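Local coordinates for Xcc1710-like domain-containing protein (Bordetella parapertussis 12822, PDB 3CPK), which is of unknown function but belongs to the DUF498/DUF598 (Xcc1710-like) family and folds as a small single-domain alpha/beta protein, at residues 11-16 against 132-137; 20-25 against 122-127; 32-37 against 42-47; 101-106 against 116-121. One frame throughout, in Å; residues are numbered along the deposited sequence.

Contact 1. Residues 11-16 against 132-137; sequences LNTVTA and ILMAEG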
loop_
_atom_site.group_PDB
_atom_site.type_symbol
_atom_site.label_atom_id
_atom_site.label_comp_id
_atom_site.label_asym_id
_atom_site.label_seq_id
_atom_site.Cartn_x
_atom_site.Cartn_y
_atom_site.Cartn_z
ATOM N N LEU A 11 -3.095 -14.967 4.712
ATOM C CA LEU A 11 -2.578 -13.638 4.427
ATOM C C LEU A 11 -3.210 -12.954 3.218
ATOM O O LEU A 11 -3.594 -13.605 2.244
ATOM C CB LEU A 11 -1.058 -13.701 4.216
ATOM C CG LEU A 11 -0.055 -13.917 5.363
ATOM C CD1 LEU A 11 -0.730 -13.877 6.735
ATOM C CD2 LEU A 11 0.660 -15.230 5.135
ATOM N N ASN A 12 -3.301 -11.629 3.288
ATOM C CA ASN A 12 -3.849 -10.845 2.199
ATOM C C ASN A 12 -2.905 -10.894 1.000
ATOM O O ASN A 12 -1.708 -10.576 1.082
ATOM C CB ASN A 12 -4.092 -9.394 2.633
ATOM C CG ASN A 12 -5.288 -9.261 3.566
ATOM O OD1 ASN A 12 -6.343 -9.860 3.333
ATOM N ND2 ASN A 12 -5.133 -8.462 4.620
ATOM N N THR A 13 -3.480 -11.281 -0.125
ATOM C CA THR A 13 -2.743 -11.451 -1.346
ATOM C C THR A 13 -3.381 -10.765 -2.544
ATOM O O THR A 13 -4.587 -10.911 -2.789
ATOM C CB THR A 13 -2.615 -12.955 -1.615
ATOM O OG1 THR A 13 -1.968 -13.568 -0.490
ATOM C CG2 THR A 13 -1.820 -13.227 -2.880
ATOM N N VAL A 14 -2.566 -10.007 -3.276
ATOM C CA VAL A 14 -3.022 -9.332 -4.476
ATOM C C VAL A 14 -3.191 -10.445 -5.507
ATOM O O VAL A 14 -2.222 -11.023 -6.002
ATOM C CB VAL A 14 -1.991 -8.308 -4.974
ATOM C CG1 VAL A 14 -2.288 -7.939 -6.418
ATOM C CG2 VAL A 14 -2.030 -7.063 -4.097
ATOM N N THR A 15 -4.445 -10.742 -5.815
ATOM C CA THR A 15 -4.800 -11.816 -6.734
ATOM C C THR A 15 -4.624 -11.531 -8.230
ATOM O O THR A 15 -4.157 -12.378 -8.981
ATOM C CB THR A 15 -6.256 -12.251 -6.475
ATOM O OG1 THR A 15 -6.339 -12.881 -5.194
ATOM C CG2 THR A 15 -6.714 -13.228 -7.532
ATOM N N ALA A 16 -5.030 -10.346 -8.654
ATOM C CA ALA A 16 -4.920 -9.951 -10.044
ATOM C C ALA A 16 -4.859 -8.436 -10.057
ATOM O O ALA A 16 -5.158 -7.784 -9.059
ATOM C CB ALA A 16 -6.124 -10.446 -10.839
ATOM N N ILE A 132 5.535 -9.980 -3.132
ATOM C CA ILE A 132 6.891 -10.472 -2.919
ATOM C C ILE A 132 7.400 -10.242 -1.507
ATOM O O ILE A 132 7.831 -11.178 -0.850
ATOM C CB ILE A 132 7.874 -9.855 -3.948
ATOM C CG1 ILE A 132 7.536 -10.387 -5.340
ATOM C CG2 ILE A 132 9.318 -10.220 -3.597
ATOM C CD1 ILE A 132 8.316 -9.739 -6.455
ATOM N N LEU A 133 7.351 -9.004 -1.039
ATOM C CA LEU A 133 7.808 -8.712 0.314
ATOM C C LEU A 133 7.027 -9.547 1.321
ATOM O O LEU A 133 7.528 -9.906 2.382
ATOM C CB LEU A 133 7.619 -7.232 0.635
ATOM C CG LEU A 133 8.451 -6.249 -0.180
ATOM C CD1 LEU A 133 8.377 -4.883 0.469
ATOM C CD2 LEU A 133 9.886 -6.715 -0.240
HETATM N N MSE A 134 5.787 -9.851 0.965
HETATM C CA MSE A 134 4.921 -10.639 1.807
HETATM C C MSE A 134 5.345 -12.096 1.737
HETATM O O MSE A 134 5.471 -12.760 2.760
HETATM C CB MSE A 134 3.468 -10.447 1.347
HETATM C CG MSE A 134 2.425 -11.125 2.201
HETATM SE SE MSE A 134 2.167 -12.932 1.605
HETATM C CE MSE A 134 0.989 -12.564 0.081
ATOM N N ALA A 135 5.590 -12.596 0.532
ATOM C CA ALA A 135 6.008 -13.989 0.372
ATOM C C ALA A 135 7.291 -14.329 1.139
ATOM O O ALA A 135 7.449 -15.447 1.614
ATOM C CB ALA A 135 6.176 -14.320 -1.101
ATOM N N GLU A 136 8.217 -13.384 1.250
ATOM C CA GLU A 136 9.442 -13.662 1.987
ATOM C C GLU A 136 9.308 -13.241 3.448
ATOM O O GLU A 136 10.301 -13.037 4.156
ATOM C CB GLU A 136 10.664 -13.001 1.316
ATOM C CG GLU A 136 10.507 -11.573 0.868
ATOM C CD GLU A 136 11.573 -11.184 -0.153
ATOM O OE1 GLU A 136 11.759 -11.939 -1.143
ATOM O OE2 GLU A 136 12.217 -10.130 0.032
ATOM N N GLY A 137 8.053 -13.126 3.877
ATOM C CA GLY A 137 7.726 -12.778 5.246
ATOM C C GLY A 137 8.239 -11.491 5.861
ATOM O O GLY A 137 8.632 -11.485 7.024
#

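Contact 2. Residues 20-25 against 122-127; sequences GYIEVN and DTQAAA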
loop_
_atom_site.group_PDB
_atom_site.type_symbol
_atom_site.label_atom_id
_atom_site.label_comp_id
_atom_site.label_asym_id
_atom_site.label_seq_id
_atom_site.Cartn_x
_atom_site.Cartn_y
_atom_site.Cartn_z
ATOM N N GLY A 20 -7.817 -0.231 -13.980
ATOM C CA GLY A 20 -8.857 0.331 -13.143
ATOM C C GLY A 20 -9.174 -0.464 -11.891
ATOM O O GLY A 20 -10.110 -0.128 -11.168
ATOM N N TYR A 21 -8.403 -1.511 -11.612
ATOM C CA TYR A 21 -8.687 -2.309 -10.424
ATOM C C TYR A 21 -7.557 -3.195 -9.952
ATOM O O TYR A 21 -6.696 -3.611 -10.728
ATOM C CB TYR A 21 -9.904 -3.209 -10.674
ATOM C CG TYR A 21 -9.600 -4.402 -11.563
ATOM C CD1 TYR A 21 -9.024 -5.566 -11.042
ATOM C CD2 TYR A 21 -9.863 -4.355 -12.930
ATOM C CE1 TYR A 21 -8.717 -6.650 -11.862
ATOM C CE2 TYR A 21 -9.561 -5.434 -13.758
ATOM C CZ TYR A 21 -8.989 -6.576 -13.220
ATOM O OH TYR A 21 -8.686 -7.634 -14.053
ATOM N N ILE A 22 -7.587 -3.481 -8.659
ATOM C CA ILE A 22 -6.642 -4.389 -8.046
ATOM C C ILE A 22 -7.561 -5.455 -7.474
ATOM O O ILE A 22 -8.622 -5.146 -6.935
ATOM C CB ILE A 22 -5.850 -3.730 -6.902
ATOM C CG1 ILE A 22 -4.977 -2.608 -7.464
ATOM C CG2 ILE A 22 -4.979 -4.764 -6.201
ATOM C CD1 ILE A 22 -4.015 -3.065 -8.563
ATOM N N GLU A 23 -7.185 -6.713 -7.634
ATOM C CA GLU A 23 -7.983 -7.793 -7.092
ATOM C C GLU A 23 -7.214 -8.317 -5.892
ATOM O O GLU A 23 -6.056 -8.731 -6.005
ATOM C CB GLU A 23 -8.166 -8.898 -8.130
ATOM C CG GLU A 23 -9.080 -10.019 -7.672
ATOM C CD GLU A 23 -9.314 -11.066 -8.746
ATOM O OE1 GLU A 23 -8.761 -12.177 -8.629
ATOM O OE2 GLU A 23 -10.052 -10.773 -9.715
ATOM N N VAL A 24 -7.845 -8.273 -4.729
ATOM C CA VAL A 24 -7.200 -8.767 -3.533
ATOM C C VAL A 24 -8.033 -9.919 -2.991
ATOM O O VAL A 24 -9.247 -9.794 -2.831
ATOM C CB VAL A 24 -7.079 -7.653 -2.480
ATOM C CG1 VAL A 24 -6.234 -8.127 -1.296
ATOM C CG2 VAL A 24 -6.464 -6.427 -3.111
ATOM N N ASN A 25 -7.377 -11.048 -2.732
ATOM C CA ASN A 25 -8.055 -12.224 -2.205
ATOM C C ASN A 25 -9.239 -12.585 -3.102
ATOM O O ASN A 25 -10.285 -13.048 -2.628
ATOM C CB ASN A 25 -8.521 -11.952 -0.763
ATOM C CG ASN A 25 -7.365 -11.545 0.169
ATOM O OD1 ASN A 25 -7.576 -10.898 1.191
ATOM N ND2 ASN A 25 -6.150 -11.932 -0.186
ATOM N N ASP A 122 4.183 3.050 -9.485
ATOM C CA ASP A 122 2.887 2.860 -10.113
ATOM C C ASP A 122 2.221 1.705 -9.377
ATOM O O ASP A 122 2.894 0.824 -8.845
ATOM C CB ASP A 122 3.045 2.539 -11.603
ATOM C CG ASP A 122 3.881 1.320 -11.852
ATOM O OD1 ASP A 122 5.117 1.402 -11.681
ATOM O OD2 ASP A 122 3.301 0.271 -12.206
ATOM N N THR A 123 0.896 1.717 -9.360
ATOM C CA THR A 123 0.105 0.713 -8.670
ATOM C C THR A 123 0.296 -0.764 -9.015
ATOM O O THR A 123 0.345 -1.590 -8.103
ATOM C CB THR A 123 -1.388 1.076 -8.761
ATOM O OG1 THR A 123 -1.616 2.269 -8.006
ATOM C CG2 THR A 123 -2.254 -0.032 -8.198
ATOM N N GLN A 124 0.407 -1.121 -10.294
ATOM C CA GLN A 124 0.584 -2.541 -10.618
ATOM C C GLN A 124 1.895 -3.082 -10.026
ATOM O O GLN A 124 1.994 -4.257 -9.672
ATOM C CB GLN A 124 0.556 -2.788 -12.133
ATOM C CG GLN A 124 -0.524 -2.028 -12.924
ATOM C CD GLN A 124 -1.961 -2.318 -12.494
ATOM O OE1 GLN A 124 -2.425 -3.459 -12.529
ATOM N NE2 GLN A 124 -2.677 -1.271 -12.102
ATOM N N ALA A 125 2.896 -2.220 -9.907
ATOM C CA ALA A 125 4.183 -2.617 -9.341
ATOM C C ALA A 125 4.104 -2.683 -7.817
ATOM O O ALA A 125 4.658 -3.593 -7.195
ATOM C CB ALA A 125 5.271 -1.639 -9.767
ATOM N N ALA A 126 3.416 -1.719 -7.217
ATOM C CA ALA A 126 3.252 -1.706 -5.766
ATOM C C ALA A 126 2.620 -3.029 -5.323
ATOM O O ALA A 126 3.120 -3.706 -4.430
ATOM C CB ALA A 126 2.373 -0.531 -5.352
ATOM N N ALA A 127 1.529 -3.391 -5.990
ATOM C CA ALA A 127 0.788 -4.613 -5.710
ATOM C C ALA A 127 1.677 -5.847 -5.815
ATOM O O ALA A 127 1.683 -6.718 -4.947
ATOM C CB ALA A 127 -0.391 -4.728 -6.680
#

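Contact 3. Residues 32-37 against 42-47; sequences AIAFAP and ASWPVQ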
loop_
_atom_site.group_PDB
_atom_site.type_symbol
_atom_site.label_atom_id
_atom_site.label_comp_id
_atom_site.label_asym_id
_atom_site.label_seq_id
_atom_site.Cartn_x
_atom_site.Cartn_y
_atom_site.Cartn_z
ATOM N N ALA A 32 -9.271 3.381 -3.676
ATOM C CA ALA A 32 -7.999 3.160 -3.001
ATOM C C ALA A 32 -8.158 2.337 -1.733
ATOM O O ALA A 32 -9.139 2.475 -1.006
ATOM C CB ALA A 32 -7.328 4.488 -2.690
ATOM N N ILE A 33 -7.180 1.476 -1.485
ATOM C CA ILE A 33 -7.179 0.610 -0.318
ATOM C C ILE A 33 -5.794 0.554 0.323
ATOM O O ILE A 33 -4.803 1.023 -0.236
ATOM C CB ILE A 33 -7.611 -0.834 -0.694
ATOM C CG1 ILE A 33 -6.698 -1.376 -1.798
ATOM C CG2 ILE A 33 -9.066 -0.837 -1.154
ATOM C CD1 ILE A 33 -7.017 -2.789 -2.236
ATOM N N ALA A 34 -5.742 -0.017 1.516
ATOM C CA ALA A 34 -4.493 -0.165 2.246
ATOM C C ALA A 34 -4.645 -1.441 3.056
ATOM O O ALA A 34 -5.755 -1.809 3.440
ATOM C CB ALA A 34 -4.257 1.034 3.159
ATOM N N PHE A 35 -3.541 -2.136 3.294
ATOM C CA PHE A 35 -3.616 -3.367 4.055
ATOM C C PHE A 35 -2.255 -3.967 4.288
ATOM O O PHE A 35 -1.286 -3.651 3.602
ATOM C CB PHE A 35 -4.531 -4.392 3.346
ATOM C CG PHE A 35 -4.064 -4.788 1.967
ATOM C CD1 PHE A 35 -3.230 -5.890 1.791
ATOM C CD2 PHE A 35 -4.443 -4.044 0.847
ATOM C CE1 PHE A 35 -2.781 -6.256 0.529
ATOM C CE2 PHE A 35 -4.001 -4.396 -0.428
ATOM C CZ PHE A 35 -3.164 -5.507 -0.590
ATOM N N ALA A 36 -2.214 -4.835 5.288
ATOM C CA ALA A 36 -1.019 -5.549 5.686
ATOM C C ALA A 36 -1.315 -7.007 5.373
ATOM O O ALA A 36 -2.407 -7.334 4.908
ATOM C CB ALA A 36 -0.781 -5.363 7.172
ATOM N N PRO A 37 -0.344 -7.903 5.592
ATOM C CA PRO A 37 -0.585 -9.321 5.309
ATOM C C PRO A 37 -1.742 -9.845 6.160
ATOM O O PRO A 37 -2.601 -10.602 5.693
ATOM C CB PRO A 37 0.748 -9.967 5.671
ATOM C CG PRO A 37 1.720 -8.897 5.304
ATOM C CD PRO A 37 1.079 -7.661 5.871
ATOM N N ALA A 42 -8.425 -2.441 4.214
ATOM C CA ALA A 42 -9.133 -1.207 4.511
ATOM C C ALA A 42 -9.196 -0.226 3.354
ATOM O O ALA A 42 -8.348 -0.253 2.461
ATOM C CB ALA A 42 -8.497 -0.528 5.720
ATOM N N SER A 43 -10.213 0.637 3.377
ATOM C CA SER A 43 -10.358 1.672 2.365
ATOM C C SER A 43 -9.481 2.818 2.791
ATOM O O SER A 43 -9.371 3.210 3.959
ATOM C CB SER A 43 -11.820 2.127 2.243
ATOM O OG SER A 43 -12.340 2.521 3.499
ATOM N N TRP A 44 -8.865 3.440 1.781
ATOM C CA TRP A 44 -7.954 4.502 2.044
ATOM C C TRP A 44 -8.496 5.739 1.337
ATOM O O TRP A 44 -8.578 5.756 0.111
ATOM C CB TRP A 44 -6.600 4.057 1.505
ATOM C CG TRP A 44 -5.452 4.884 1.890
ATOM C CD1 TRP A 44 -5.180 5.392 3.124
ATOM C CD2 TRP A 44 -4.374 5.284 1.040
ATOM N NE1 TRP A 44 -3.996 6.098 3.093
ATOM C CE2 TRP A 44 -3.487 6.055 1.821
ATOM C CE3 TRP A 44 -4.082 5.081 -0.321
ATOM C CZ2 TRP A 44 -2.317 6.608 1.301
ATOM C CZ3 TRP A 44 -2.914 5.632 -0.840
ATOM C CH2 TRP A 44 -2.053 6.395 -0.031
ATOM N N PRO A 45 -8.875 6.789 2.103
ATOM C CA PRO A 45 -9.431 8.066 1.624
ATOM C C PRO A 45 -8.559 8.901 0.690
ATOM O O PRO A 45 -8.155 10.006 1.045
ATOM C CB PRO A 45 -9.736 8.828 2.920
ATOM C CG PRO A 45 -9.776 7.779 3.975
ATOM C CD PRO A 45 -8.670 6.855 3.558
ATOM N N VAL A 46 -8.289 8.389 -0.505
ATOM C CA VAL A 46 -7.447 9.080 -1.465
ATOM C C VAL A 46 -7.885 8.737 -2.819
ATOM O O VAL A 46 -8.599 7.704 -3.060
ATOM C CB VAL A 46 -5.959 8.746 -1.294
ATOM C CG1 VAL A 46 -5.100 9.544 -2.273
ATOM C CG2 VAL A 46 -5.527 9.032 0.121
ATOM N N GLN A 47 -7.572 9.680 -3.687
ATOM C CA GLN A 47 -8.021 9.622 -5.027
ATOM C C GLN A 47 -7.067 10.120 -6.083
ATOM O O GLN A 47 -7.194 9.795 -7.273
ATOM C CB GLN A 47 -9.351 10.364 -5.035
ATOM C CG GLN A 47 -10.217 10.136 -6.235
ATOM C CD GLN A 47 -11.670 10.505 -5.994
ATOM O OE1 GLN A 47 -12.031 11.010 -4.930
ATOM N NE2 GLN A 47 -12.516 10.250 -6.994
#

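Contact 4. Residues 101-106 against 116-121; sequences HLLGPE and VGVEAM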
loop_
_atom_site.group_PDB
_atom_site.type_symbol
_atom_site.label_atom_id
_atom_site.label_comp_id
_atom_site.label_asym_id
_atom_site.label_seq_id
_atom_site.Cartn_x
_atom_site.Cartn_y
_atom_site.Cartn_z
ATOM N N HIS A 101 4.851 8.617 -8.826
ATOM C CA HIS A 101 4.662 10.001 -8.433
ATOM C C HIS A 101 5.566 10.162 -7.227
ATOM O O HIS A 101 5.434 9.432 -6.246
ATOM C CB HIS A 101 3.210 10.233 -8.022
ATOM C CG HIS A 101 2.951 11.582 -7.426
ATOM N ND1 HIS A 101 2.469 12.645 -8.163
ATOM C CD2 HIS A 101 3.115 12.045 -6.165
ATOM C CE1 HIS A 101 2.347 13.700 -7.379
ATOM N NE2 HIS A 101 2.734 13.364 -6.162
ATOM N N LEU A 102 6.493 11.107 -7.303
ATOM C CA LEU A 102 7.415 11.332 -6.205
ATOM C C LEU A 102 6.726 11.913 -4.983
ATOM O O LEU A 102 5.968 12.877 -5.080
ATOM C CB LEU A 102 8.543 12.258 -6.656
ATOM C CG LEU A 102 9.258 13.092 -5.585
ATOM C CD1 LEU A 102 9.809 12.203 -4.485
ATOM C CD2 LEU A 102 10.373 13.885 -6.249
ATOM N N LEU A 103 6.995 11.307 -3.830
ATOM C CA LEU A 103 6.445 11.760 -2.557
ATOM C C LEU A 103 7.493 12.662 -1.907
ATOM O O LEU A 103 8.668 12.300 -1.839
ATOM C CB LEU A 103 6.173 10.571 -1.638
ATOM C CG LEU A 103 5.161 9.510 -2.055
ATOM C CD1 LEU A 103 5.336 8.298 -1.170
ATOM C CD2 LEU A 103 3.760 10.048 -1.945
ATOM N N GLY A 104 7.070 13.819 -1.415
ATOM C CA GLY A 104 8.015 14.734 -0.807
ATOM C C GLY A 104 8.318 14.517 0.662
ATOM O O GLY A 104 7.625 13.767 1.345
ATOM N N PRO A 105 9.374 15.171 1.171
ATOM C CA PRO A 105 9.863 15.131 2.556
ATOM C C PRO A 105 8.775 15.329 3.620
ATOM O O PRO A 105 8.776 14.659 4.651
ATOM C CB PRO A 105 10.931 16.238 2.581
ATOM C CG PRO A 105 10.643 17.074 1.320
ATOM C CD PRO A 105 10.244 16.018 0.341
ATOM N N GLU A 106 7.845 16.241 3.372
ATOM C CA GLU A 106 6.760 16.492 4.315
ATOM C C GLU A 106 5.712 15.373 4.297
ATOM O O GLU A 106 4.797 15.355 5.122
ATOM C CB GLU A 106 6.096 17.822 4.002
ATOM N N VAL A 116 10.307 3.737 9.498
ATOM C CA VAL A 116 9.522 3.109 8.442
ATOM C C VAL A 116 9.939 3.707 7.115
ATOM O O VAL A 116 9.899 4.921 6.938
ATOM C CB VAL A 116 8.007 3.352 8.597
ATOM C CG1 VAL A 116 7.271 2.656 7.462
ATOM C CG2 VAL A 116 7.518 2.847 9.945
ATOM N N GLY A 117 10.345 2.853 6.186
ATOM C CA GLY A 117 10.760 3.331 4.881
ATOM C C GLY A 117 9.623 3.209 3.890
ATOM O O GLY A 117 8.932 2.192 3.863
ATOM N N VAL A 118 9.421 4.238 3.075
ATOM C CA VAL A 118 8.343 4.208 2.100
ATOM C C VAL A 118 8.825 4.249 0.659
ATOM O O VAL A 118 9.842 4.850 0.339
ATOM C CB VAL A 118 7.315 5.353 2.365
ATOM C CG1 VAL A 118 7.765 6.192 3.529
ATOM C CG2 VAL A 118 7.115 6.205 1.122
ATOM N N GLU A 119 8.069 3.596 -0.209
ATOM C CA GLU A 119 8.404 3.524 -1.615
ATOM C C GLU A 119 7.164 3.735 -2.466
ATOM O O GLU A 119 6.205 2.971 -2.372
ATOM C CB GLU A 119 9.001 2.155 -1.918
ATOM C CG GLU A 119 10.110 1.770 -0.962
ATOM C CD GLU A 119 10.752 0.444 -1.315
ATOM O OE1 GLU A 119 10.771 0.100 -2.518
ATOM O OE2 GLU A 119 11.252 -0.240 -0.396
ATOM N N ALA A 120 7.186 4.774 -3.293
ATOM C CA ALA A 120 6.063 5.066 -4.170
ATOM C C ALA A 120 6.406 4.527 -5.546
ATOM O O ALA A 120 7.553 4.562 -5.955
ATOM C CB ALA A 120 5.830 6.554 -4.233
HETATM N N MSE A 121 5.415 3.995 -6.245
HETATM C CA MSE A 121 5.628 3.459 -7.581
HETATM C C MSE A 121 4.255 3.290 -8.180
HETATM O O MSE A 121 3.260 3.393 -7.466
HETATM C CB MSE A 121 6.355 2.112 -7.512
HETATM C CG MSE A 121 5.705 1.090 -6.579
HETATM SE SE MSE A 121 6.765 -0.520 -6.316
HETATM C CE MSE A 121 7.982 0.178 -4.955
#

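Contact 1. Residues 11-16 against 132-137
M134, a selenomethionine in the last turn of helix 123-135, reaches across to L11, N12 and T13 and supplies the helix side of this contact by itself. It contributes 79 Å² of the 139 Å² buried between 11-16 and 132-137. Its CG stands anti to the backbone N (chi1 -175°), which sends the chain off the helix toward the loop; bends at chi2 and chi3 then turn CE back toward T13 and N12. The M134 and T13 side chains cross at about a right angle. The methyl CE lies 3.2 Å from T13 OG1 and 3.5 Å from N12 O, with T13 CB and CG2 farther off. Behind it, M134 SE packs against L11 CB at 4.2 Å, an apolar touch.

No hydrogen bond crosses the contact, and both oxygens beside CE have partners of their own. T13 OG1 donates to L11 O over 3.2 Å, approaching from above the carbonyl plane, 55° out of it; this bond ties the loop back on itself. N12 O accepts from the hydroxyl of Y130, one turn earlier in the helix, while the N12 amide turns away to the carbonyls of A36 and G39.

Just beyond M134 the helix closes: G137 N bonds to M134 O at 2.8 Å and R138 N to L133 O, with G137 at positive phi. The contact thus joins the lead-in to strand 14-18 to a helix C-terminus finished by a Schellman motif.

Contact 2. Residues 20-25 against 122-127
Sheet-on-helix packing is the motif here: strand 21-24, the middle strand of the small antiparallel sheet 14-18, 21-24, 27-29, lies beside the first turns of helix 123-135. The short segments are 9.9 Å apart at their axes and run almost parallel, 13° between their N-to-C directions. I22 is the one residue of the strand whose side chain reaches the helix, and it does so with the end of its longer branch. CG1 sits beside the backbone N (chi1 -65°), and CD1 arrives between T123 and A127, which point toward the strand, with the amide of Q124 brought over from beside them.

The nearest of these is T123, whose CG2 is 3.5 Å from I22 CD1 and 3.8 Å from I22 CG1. T123 is split in use: its methyl, anti to the backbone N, packs on the isoleucine, while OG1 bonds to L145 O and weakly to G97 N. One turn on, A127 CB lies 4.4 Å from I22 CD1. L144 of strand 140-144 also packs on I22 and T123 in this buried contact.

Q124 bends at chi2, slides past I22 in the opposite direction and brings NE2 to 4.2 Å from I22 CD1. The helix itself starts at D122, the N-cap, where OD2 takes a weak capping bond from A125 N (3.4 Å, N-H...O angle 141°).

Contact 3. Residues 32-37 against 42-47
A beta hairpin, strand 33-35 against strand 42-43, forms one edge of the mixed five-stranded sheet. A34 and A42 are its antiparallel hydrogen-bonded pair: A34 N donates to A42 O at 2.8 Å, and A42 N returns a more bent bond to A34 O at 2.9 Å. I33 and S43 follow as a non-hydrogen-bonded pair whose CA atoms are only 4.3 Å apart and whose side chains diverge. A third bond extends the pairing past the strand ends, W44 N to A32 O (3.0 Å); it is straight at the hydrogen, 172°, but the donor lies 50° out of the carbonyl plane.

W44 lies on the same face as A34, its CB 4.2 Å from A34 CB. With CG anti to the backbone N (chi1 -169°), the indole extends away from the hairpin. A32 CB sits against two carbonyl oxygens, 3.3 Å from W44 O and a little farther from V46 O, and meets the benzene part of the ring obliquely, 4.1 Å from W44 CE3. One ring face is covered by V46, whose CG2 stands 3.9 Å above the plane of W44, over its centre. The chain achieves this return through an inverse gamma turn centred on P45, closed by V46 N to W44 O.

NE1 of the indole is hydrogen-bonded to L56 O of helix 54-61, and the ring system packs on L57 and A60 there and on A143 of strand 140-144. I33 and F35 point to the opposite side, toward V24 of strand 21-24, and F35 meets Y130 of helix 123-135 edge-to-face.

Contact 4. Residues 101-106 against 116-121
H101 meets A120 through its flat carbonyl group and not through its ring: H101 O lies 3.5 Å from A120 CB, whereas the imidazole stays farther off, its nearest atom, H101 CD2, 6.4 Å from A120 CB. The H101 side chain packs on P49 and T96 instead; neither the faces of its ring nor its edge is used across the contact.

The apolar part belongs to L103. Its CG stands beside the backbone N (chi1 -62°), and chi2 near 166° extends CD1 straight on from CA, so this methyl is the tip that reaches the strand. It settles between two side chains of strand 117-121, with L103 CD1 3.6 Å from V118 CG2 and also 3.6 Å from A120 CB; L103 CG follows at 3.7 Å from A120 CB. The leucine and V118 cross at a slant. V118 and A120 are two residues apart on an extended strand and therefore share a face, which explains how one methyl touches both. No hydrogen bond links the segments. The contact buries 150 Å² near the surface; V108 of helix 105-112 and I52 also pack on L103.

E119 and M121 point to the other side of the strand, where M121 packs on A126 and T129 of helix 123-135. G104, at the N-cap, ends the extended approach and opens helix 105-112. The loop leading into that helix thus packs on strand 117-121, within the beta-alpha-beta unit of strand 91-95, helix 105-112 and strand 117-121, whose two strands are parallel neighbours.

Overall arrangement
Contacts 1 and 2 both use helix 123-135, with centres about 12 Å apart, and strands 14-18 and 21-24 bond to each other through T15 N to E23 O (2.6 Å), within a classic beta bulge. Contact 3 touches both, through N12 N to P37 O (2.7 Å) and V24 CG2 to I33 CD1 (3.8 Å). Contact 4 lies across the chain centre from contact 1, about 21 Å away between centres, and reaches contact 2 through M121 SE, 3.7 Å from A126 N. Contacts 3 and 4 involve the two outermost strands of the mixed sheet, 42-43 and 117-121, with centres about 16 Å apart.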